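Local coordinates for protein possible thiamine biosynthesis enzyme (Candida albicans, PDB 2X7Q) that is of unknown function but has the periplasmic binding protein fold, and probably binds a small solute, perhaps one linked to thiamine biosynthesis, at residues A79-G84 with I88-T93; T198-W203 with D284-A289. The protein carries 1 engineered substitution. All blocks are in the same frame, centred on the assembly; numbering follows the deposited sequence.

Contact 1 of 2, residues A79-G84 with I88-T93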
# COMPACT_ATOMS: atom_id res chain seq x y z
N ALA A 79 -10.53 3.47 3.35
CA ALA A 79 -11.65 3.86 2.50
C ALA A 79 -12.69 2.74 2.39
O ALA A 79 -13.89 2.99 2.49
CB ALA A 79 -11.16 4.27 1.12
N ASP A 80 -12.21 1.52 2.19
CA ASP A 80 -13.09 0.36 2.07
C ASP A 80 -13.95 0.20 3.32
O ASP A 80 -15.14 -0.11 3.23
CB ASP A 80 -12.28 -0.91 1.81
CG ASP A 80 -13.11 -2.02 1.19
OD1 ASP A 80 -13.71 -1.80 0.13
OD2 ASP A 80 -13.15 -3.12 1.78
N ILE A 81 -13.35 0.40 4.48
CA ILE A 81 -14.07 0.32 5.75
C ILE A 81 -15.05 1.47 5.90
O ILE A 81 -16.19 1.28 6.32
CB ILE A 81 -13.10 0.32 6.95
CG1 ILE A 81 -12.19 -0.92 6.91
CG2 ILE A 81 -13.87 0.37 8.26
CD1 ILE A 81 -11.19 -0.99 8.05
N ALA A 82 -14.59 2.67 5.56
CA ALA A 82 -15.42 3.87 5.63
C ALA A 82 -16.61 3.79 4.68
O ALA A 82 -17.62 4.48 4.86
CB ALA A 82 -14.59 5.11 5.32
N LYS A 83 -16.49 2.93 3.66
CA LYS A 83 -17.54 2.77 2.66
C LYS A 83 -18.54 1.69 3.07
O LYS A 83 -19.54 1.46 2.38
CB LYS A 83 -16.94 2.47 1.29
CG LYS A 83 -16.27 3.67 0.62
CD LYS A 83 -15.50 3.26 -0.63
CE LYS A 83 -14.90 4.46 -1.36
NZ LYS A 83 -15.94 5.38 -1.89
N GLY A 84 -18.29 1.02 4.19
CA GLY A 84 -19.24 0.08 4.75
C GLY A 84 -18.81 -1.38 4.75
O GLY A 84 -19.66 -2.27 4.83
N ILE A 88 -13.62 -5.92 7.37
CA ILE A 88 -12.20 -5.63 7.20
C ILE A 88 -11.65 -4.96 8.45
O ILE A 88 -12.22 -3.99 8.95
CB ILE A 88 -11.94 -4.72 5.98
CG1 ILE A 88 -12.28 -5.46 4.69
CG2 ILE A 88 -10.49 -4.27 5.96
CD1 ILE A 88 -11.39 -6.66 4.42
N HIS A 89 -10.54 -5.49 8.96
CA HIS A 89 -9.93 -4.95 10.18
C HIS A 89 -8.48 -4.55 9.97
O HIS A 89 -7.66 -5.34 9.51
CB HIS A 89 -10.03 -5.97 11.32
CG HIS A 89 -11.41 -6.14 11.87
ND1 HIS A 89 -12.36 -6.94 11.27
CD2 HIS A 89 -12.00 -5.61 12.96
CE1 HIS A 89 -13.47 -6.90 11.98
NE2 HIS A 89 -13.28 -6.09 13.01
N VAL A 90 -8.16 -3.30 10.32
CA VAL A 90 -6.79 -2.83 10.29
C VAL A 90 -6.13 -3.09 11.64
O VAL A 90 -6.46 -2.45 12.64
CB VAL A 90 -6.71 -1.32 9.97
CG1 VAL A 90 -5.27 -0.84 10.02
CG2 VAL A 90 -7.33 -1.03 8.61
N LEU A 91 -5.19 -4.03 11.66
CA LEU A 91 -4.58 -4.48 12.91
C LEU A 91 -3.44 -3.58 13.38
O LEU A 91 -3.41 -3.18 14.55
CB LEU A 91 -4.07 -5.92 12.76
CG LEU A 91 -5.14 -6.96 12.42
CD1 LEU A 91 -4.50 -8.33 12.20
CD2 LEU A 91 -6.19 -7.02 13.51
N ASP A 92 -2.51 -3.27 12.49
CA ASP A 92 -1.34 -2.49 12.86
C ASP A 92 -0.70 -1.83 11.64
O ASP A 92 -1.11 -2.08 10.50
CB ASP A 92 -0.32 -3.37 13.58
CG ASP A 92 0.51 -2.60 14.59
OD1 ASP A 92 1.04 -3.24 15.53
OD2 ASP A 92 0.61 -1.37 14.47
N THR A 93 0.31 -1.00 11.88
CA THR A 93 1.03 -0.32 10.80
C THR A 93 2.27 -1.10 10.39
O THR A 93 3.06 -1.51 11.24
CB THR A 93 1.45 1.10 11.23
OG1 THR A 93 0.30 1.85 11.62
CG2 THR A 93 2.15 1.81 10.08
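In the helix-to-strand turn that leads from helix 74-82 into strand 88-95, Ile81 meets Ile88 and Val90, and Asp80 touches the CG1 branch of Ile88. Ile81 takes part in two of the three residue pairs, with Ile88 and with Val90. Its CG1 stands beside the backbone N (chi1 -63°) and the chain runs on extended, which carries CD1 toward the carbonyl oxygen of Ile88. There CD1 of Ile81 comes 3.3 Å from O of Ile88, a close van der Waals approach to a backbone carbonyl. CG1 of Ile81 packs 3.9 Å from CG2 of Ile88, while CD1 of Ile81 reaches CG2 of Val90, also at 3.9 Å. Both strand residues direct their side chains to the helix, whereas His89 between them turns away, the alternation expected of a beta strand. The helix ends in a Schellman motif: Gly84 has positive phi (114°), and its N bonds to Ile81 O at 3.0 Å. In the mixed five-strand sheet, strand 88-95 is an outermost strand, antiparallel to strand 203-208, and a classic beta bulge sets Leu91 and Asp92 against Val205. Asp80 crosses Ile88 at about a right angle, its OD2 3.8 Å from CG1 of Ile88; that same oxygen is hydrogen-bonded to Asn85 in the turn. Leu303 and Asn306 of helix 296-306 also pack on Ile81, and Leu62 and Asn63 of helix 55-63 on Ile88.

Contact 2 of 2, residues T198-W203 with D284-A289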
# COMPACT_ATOMS: atom_id res chain seq x y z
N THR A 198 2.08 10.83 0.64
CA THR A 198 0.85 10.54 1.36
C THR A 198 0.93 11.17 2.74
O THR A 198 1.93 11.00 3.44
CB THR A 198 0.61 9.03 1.50
OG1 THR A 198 1.68 8.44 2.26
CG2 THR A 198 0.55 8.36 0.13
N PRO A 199 -0.11 11.92 3.14
CA PRO A 199 -0.13 12.56 4.45
C PRO A 199 -0.09 11.53 5.58
O PRO A 199 0.16 11.88 6.73
CB PRO A 199 -1.47 13.30 4.47
CG PRO A 199 -1.85 13.45 3.04
CD PRO A 199 -1.31 12.25 2.34
N TRP A 200 -0.34 10.27 5.24
CA TRP A 200 -0.45 9.21 6.23
C TRP A 200 0.62 8.14 6.07
O TRP A 200 1.31 8.10 5.04
CB TRP A 200 -1.83 8.55 6.12
CG TRP A 200 -2.17 8.14 4.72
CD1 TRP A 200 -1.76 7.01 4.08
CD2 TRP A 200 -2.97 8.87 3.78
NE1 TRP A 200 -2.26 6.98 2.80
CE2 TRP A 200 -3.01 8.11 2.60
CE3 TRP A 200 -3.67 10.08 3.84
CZ2 TRP A 200 -3.72 8.53 1.47
CZ3 TRP A 200 -4.37 10.49 2.72
CH2 TRP A 200 -4.39 9.72 1.55
N SER A 201 0.77 7.29 7.08
CA SER A 201 1.64 6.12 6.97
C SER A 201 1.13 5.25 5.82
O SER A 201 -0.07 5.09 5.65
CB SER A 201 1.65 5.33 8.28
OG SER A 201 2.21 6.09 9.33
N SER A 202 2.05 4.69 5.04
CA SER A 202 1.70 4.08 3.76
C SER A 202 1.16 2.65 3.81
O SER A 202 0.31 2.28 3.01
CB SER A 202 2.88 4.17 2.79
OG SER A 202 4.05 3.60 3.35
N TRP A 203 1.65 1.85 4.75
CA TRP A 203 1.29 0.43 4.78
C TRP A 203 0.73 -0.04 6.12
O TRP A 203 1.18 0.41 7.18
CB TRP A 203 2.49 -0.42 4.38
CG TRP A 203 2.92 -0.21 2.96
CD1 TRP A 203 3.64 0.84 2.47
CD2 TRP A 203 2.66 -1.07 1.84
NE1 TRP A 203 3.84 0.69 1.12
CE2 TRP A 203 3.24 -0.47 0.71
CE3 TRP A 203 1.98 -2.28 1.69
CZ2 TRP A 203 3.17 -1.06 -0.56
CZ3 TRP A 203 1.91 -2.86 0.44
CH2 TRP A 203 2.51 -2.25 -0.67
N ASP A 284 -9.70 12.63 6.94
CA ASP A 284 -9.82 14.07 6.74
C ASP A 284 -9.32 14.49 5.36
O ASP A 284 -9.87 15.41 4.75
CB ASP A 284 -9.08 14.84 7.84
CG ASP A 284 -9.75 14.72 9.19
OD1 ASP A 284 -10.86 14.15 9.26
OD2 ASP A 284 -9.17 15.21 10.19
N THR A 285 -8.29 13.82 4.88
CA THR A 285 -7.73 14.13 3.56
C THR A 285 -8.65 13.65 2.45
O THR A 285 -8.95 14.39 1.52
CB THR A 285 -6.33 13.50 3.37
OG1 THR A 285 -5.42 14.06 4.32
CG2 THR A 285 -5.82 13.78 1.97
N LEU A 286 -9.10 12.40 2.55
CA LEU A 286 -9.99 11.82 1.55
C LEU A 286 -11.34 12.54 1.51
O LEU A 286 -11.84 12.86 0.43
CB LEU A 286 -10.20 10.33 1.82
CG LEU A 286 -8.95 9.45 1.75
CD1 LEU A 286 -9.30 7.99 2.01
CD2 LEU A 286 -8.25 9.61 0.41
N LYS A 287 -11.90 12.79 2.68
CA LYS A 287 -13.17 13.51 2.78
C LYS A 287 -13.06 14.89 2.14
O LYS A 287 -13.95 15.31 1.40
CB LYS A 287 -13.58 13.65 4.25
CG LYS A 287 -14.86 14.44 4.48
CD LYS A 287 -16.07 13.73 3.90
CE LYS A 287 -17.35 14.50 4.17
NZ LYS A 287 -18.55 13.81 3.62
N LEU A 288 -11.97 15.58 2.43
CA LEU A 288 -11.74 16.92 1.92
C LEU A 288 -11.43 16.90 0.43
O LEU A 288 -11.66 17.88 -0.28
CB LEU A 288 -10.60 17.60 2.69
CG LEU A 288 -10.44 19.11 2.52
CD1 LEU A 288 -11.68 19.84 3.01
CD2 LEU A 288 -9.20 19.59 3.26
N ALA A 289 -10.91 15.78 -0.05
CA ALA A 289 -10.53 15.64 -1.45
C ALA A 289 -11.70 15.18 -2.32
O ALA A 289 -11.62 15.23 -3.55
CB ALA A 289 -9.35 14.68 -1.59
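Pro199 and Trp200, in the link between strands 190-197 and 203-208, pack on Thr285 and Leu286 of helix 275-289. Those two strands belong to different five-strand sheets, so the link is a crossing between the two lobes of the periplasmic binding protein fold. Thr198 begins the segment by bracing it internally: its OG1 donates to O of Trp200 at 2.8 Å, in the carbonyl plane with a C=O...donor angle of 152°. CB of Thr198 and CD of Pro199 lie over one face of the Trp200 indole, both offset toward its rim. Pro199 then meets the helix with its ring, whose CG is 3.8 Å from OG1 of Thr285, a van der Waals contact of a ring carbon with the hydroxyl oxygen, which itself bonds to O of Lys281 one helical turn earlier. At Trp200, CG sits between the backbone N and the carbonyl carbon (chi1 51°), which folds the indole back beneath the preceding residues and sends its six-membered ring to the helix. CB of Thr285 lies at the ring's edge, near its plane, 3.7 Å from CZ3 of Trp200; the methyl CG2 of Thr285 is equally near that carbon. Leu286 approaches obliquely, its CD2 4.0 Å from CH2 of Trp200. At the pyrrole side NE1 of Trp200 bonds to OE1 of Glu75. Further along, Ser201 N is hydrogen-bonded to OG1 of Thr277, a second attachment to helix 275-289. With the hydroxyl of Thr285 and the indole N-H both bonded to other residues, the meeting with 284-289 rests on shape and apolar packing, while the NE1 bond to Glu75, with Thr198 and Pro199 over one face, limits how the indole can turn.

Overall arrangement
The two contacts lie about 13 Å apart, centre to centre, and both are built on apolar packing. Contact 1 is buried and local, joining a helix to the edge strand that follows it by a short turn; contact 2 is partly buried and brings together segments 81 residues apart in sequence. Aliphatic branches and a backbone carbonyl meet in contact 1, whereas contact 2 uses an indole edge and a proline ring. They share no helix or strand, yet they touch: CG2 of Thr93 is 3.4 Å from O of Trp203, and CB of Ala79 packs 4.2 Å from CD1 of Leu286.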